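Local coordinates for nucleoporin NUP170 (Chaetomium thermophilum, PDB 5HAX), which probably serves as a structural scaffold nucleoporin of the nuclear pore complex, combining an N-terminal beta-propeller-like region with a helical C-terminal region, at residues Gln226-Arg231 with Arg248-Thr253. Residues are numbered along the deposited sequence; the frame is centred on the assembly and turned at random.
Sequences QQEWLR and RSTIRT
The Glu228 side chain lies across the aliphatic part of Arg248 at about a right angle, its CG 3.9 Å from Arg248 CD. The contact sits at one end of a four-stranded antiparallel propeller blade. It is made mostly by the loops that run into strands 230-236 and 251-255, with strand 241-246 between these two. Glu228 CG is anti to the backbone N (chi1 -172°) and the chain stays extended, which carries the carboxylate over to Arg252. Arg252 meets it end-on in a salt bridge: NH2 donates a hydrogen bond to Glu228 OE1 at 3.1 Å and NH1 to Glu228 OE2 at 3.2 Å. The flat groups are turned 60° apart, and both oxygens are approached from above the carboxylate plane. Glu228 OE2 also accepts a hydrogen bond from Ser246 OG, while Arg252 NE pairs with Glu267. With an alanine at Glu228, Arg252 NH1 and NH2 would probably lose their carboxylate and Ser246 OG its acceptor. Thr250 CG2 packs on one face of the Arg252 guanidinium, 3.5 Å above its plane, offset toward the rim. Water 1 links Gln227 O to Arg248 NH2. Water 2 donates to Glu228 OE2 and hydrogen-bonds Thr250 OG1 at 2.7 Å.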
loop_
_atom_site.group_PDB
_atom_site.type_symbol
_atom_site.label_atom_id
_atom_site.label_comp_id
_atom_site.label_asym_id
_atom_site.label_seq_id
_atom_site.Cartn_x
_atom_site.Cartn_y
_atom_site.Cartn_z
ATOM N N GLN A 226 17.707 -34.958 2.659
ATOM C CA GLN A 226 16.577 -35.363 3.481
ATOM C C GLN A 226 15.285 -34.748 2.947
ATOM O O GLN A 226 15.296 -33.833 2.120
ATOM C CB GLN A 226 16.806 -34.952 4.937
ATOM C CG GLN A 226 18.026 -35.600 5.578
ATOM C CD GLN A 226 18.336 -35.036 6.953
ATOM O OE1 GLN A 226 17.457 -34.937 7.809
ATOM N NE2 GLN A 226 19.592 -34.658 7.168
ATOM N N GLN A 227 14.155 -35.268 3.424
ATOM C CA GLN A 227 12.860 -34.762 2.988
ATOM C C GLN A 227 12.637 -33.345 3.506
ATOM O O GLN A 227 12.782 -33.076 4.702
ATOM C CB GLN A 227 11.727 -35.669 3.466
ATOM C CG GLN A 227 10.357 -35.033 3.258
ATOM C CD GLN A 227 9.203 -35.972 3.522
ATOM O OE1 GLN A 227 8.943 -36.355 4.664
ATOM N NE2 GLN A 227 8.486 -36.333 2.466
ATOM N N GLU A 228 12.266 -32.446 2.597
ATOM C CA GLU A 228 11.935 -31.062 2.907
ATOM C C GLU A 228 11.414 -30.421 1.630
ATOM O O GLU A 228 11.962 -30.665 0.555
ATOM C CB GLU A 228 13.157 -30.292 3.435
ATOM C CG GLU A 228 12.832 -28.893 3.952
ATOM C CD GLU A 228 14.066 -28.106 4.371
ATOM O OE1 GLU A 228 15.197 -28.567 4.114
ATOM O OE2 GLU A 228 13.902 -27.019 4.960
ATOM N N TRP A 229 10.355 -29.618 1.746
ATOM C CA TRP A 229 9.765 -28.951 0.591
ATOM C C TRP A 229 9.303 -27.558 1.007
ATOM O O TRP A 229 9.452 -27.152 2.163
ATOM C CB TRP A 229 8.621 -29.782 -0.003
ATOM C CG TRP A 229 7.422 -29.934 0.889
ATOM C CD1 TRP A 229 6.361 -29.083 0.988
ATOM C CD2 TRP A 229 7.157 -31.011 1.796
ATOM N NE1 TRP A 229 5.455 -29.559 1.903
ATOM C CE2 TRP A 229 5.920 -30.741 2.415
ATOM C CE3 TRP A 229 7.847 -32.174 2.148
ATOM C CZ2 TRP A 229 5.359 -31.592 3.363
ATOM C CZ3 TRP A 229 7.288 -33.017 3.092
ATOM C CH2 TRP A 229 6.057 -32.722 3.688
ATOM N N LEU A 230 8.736 -26.818 0.054
ATOM C CA LEU A 230 8.428 -25.409 0.250
ATOM C C LEU A 230 6.966 -25.185 0.612
ATOM O O LEU A 230 6.074 -25.932 0.198
ATOM C CB LEU A 230 8.767 -24.597 -1.002
ATOM C CG LEU A 230 10.249 -24.537 -1.380
ATOM C CD1 LEU A 230 10.447 -23.580 -2.540
ATOM C CD2 LEU A 230 11.122 -24.128 -0.198
ATOM N N ARG A 231 6.742 -24.132 1.403
ATOM C CA ARG A 231 5.418 -23.619 1.719
ATOM C C ARG A 231 5.107 -22.303 1.016
ATOM O O ARG A 231 3.942 -21.893 0.999
ATOM C CB ARG A 231 5.276 -23.415 3.238
ATOM C CG ARG A 231 4.743 -24.617 4.017
ATOM C CD ARG A 231 4.888 -24.383 5.518
ATOM N NE ARG A 231 3.663 -24.653 6.270
ATOM C CZ ARG A 231 2.583 -23.878 6.245
ATOM N NH1 ARG A 231 1.517 -24.199 6.971
ATOM N NH2 ARG A 231 2.557 -22.789 5.488
ATOM N N ARG A 248 9.740 -27.319 7.191
ATOM C CA ARG A 248 10.430 -27.364 8.472
ATOM C C ARG A 248 10.655 -25.976 9.055
ATOM O O ARG A 248 11.418 -25.837 10.017
ATOM C CB ARG A 248 11.774 -28.081 8.318
ATOM C CG ARG A 248 11.673 -29.435 7.642
ATOM C CD ARG A 248 13.021 -30.139 7.595
ATOM N NE ARG A 248 13.486 -30.508 8.928
ATOM C CZ ARG A 248 13.103 -31.602 9.581
ATOM N NH1 ARG A 248 13.579 -31.852 10.793
ATOM N NH2 ARG A 248 12.243 -32.449 9.029
ATOM N N SER A 249 10.021 -24.951 8.484
ATOM C CA SER A 249 10.135 -23.566 8.928
ATOM C C SER A 249 11.532 -22.994 8.703
ATOM O O SER A 249 11.930 -22.046 9.387
ATOM C CB SER A 249 9.728 -23.419 10.401
ATOM O OG SER A 249 8.404 -23.887 10.600
ATOM N N THR A 250 12.282 -23.545 7.751
ATOM C CA THR A 250 13.572 -22.983 7.366
ATOM C C THR A 250 13.367 -21.834 6.386
ATOM O O THR A 250 12.605 -21.960 5.421
ATOM C CB THR A 250 14.460 -24.054 6.733
ATOM O OG1 THR A 250 14.768 -25.058 7.708
ATOM C CG2 THR A 250 15.764 -23.444 6.211
ATOM N N ILE A 251 14.065 -20.727 6.628
ATOM C CA ILE A 251 14.000 -19.535 5.787
ATOM C C ILE A 251 15.294 -19.456 4.989
ATOM O O ILE A 251 16.384 -19.375 5.569
ATOM C CB ILE A 251 13.804 -18.259 6.621
ATOM C CG1 ILE A 251 12.520 -18.347 7.452
ATOM C CG2 ILE A 251 13.778 -17.031 5.715
ATOM C CD1 ILE A 251 12.354 -17.203 8.437
ATOM N N ARG A 252 15.174 -19.467 3.665
ATOM C CA ARG A 252 16.312 -19.336 2.768
ATOM C C ARG A 252 16.213 -18.019 2.010
ATOM O O ARG A 252 15.134 -17.645 1.543
ATOM C CB ARG A 252 16.372 -20.509 1.787
ATOM C CG ARG A 252 16.680 -21.847 2.449
ATOM C CD ARG A 252 16.605 -22.998 1.455
ATOM N NE ARG A 252 17.120 -24.247 2.012
ATOM C CZ ARG A 252 16.409 -25.100 2.748
ATOM N NH1 ARG A 252 15.140 -24.846 3.036
ATOM N NH2 ARG A 252 16.974 -26.211 3.201
ATOM N N THR A 253 17.339 -17.315 1.906
ATOM C CA THR A 253 17.423 -16.039 1.205
ATOM C C THR A 253 18.324 -16.202 -0.011
ATOM O O THR A 253 19.436 -16.728 0.102
ATOM C CB THR A 253 17.971 -14.936 2.116
ATOM O OG1 THR A 253 17.157 -14.832 3.290
ATOM C CG2 THR A 253 17.994 -13.584 1.392
HETATM O O HOH W 1 10.452 -32.780 6.424
HETATM O O HOH W 2 16.168 -27.128 6.751
#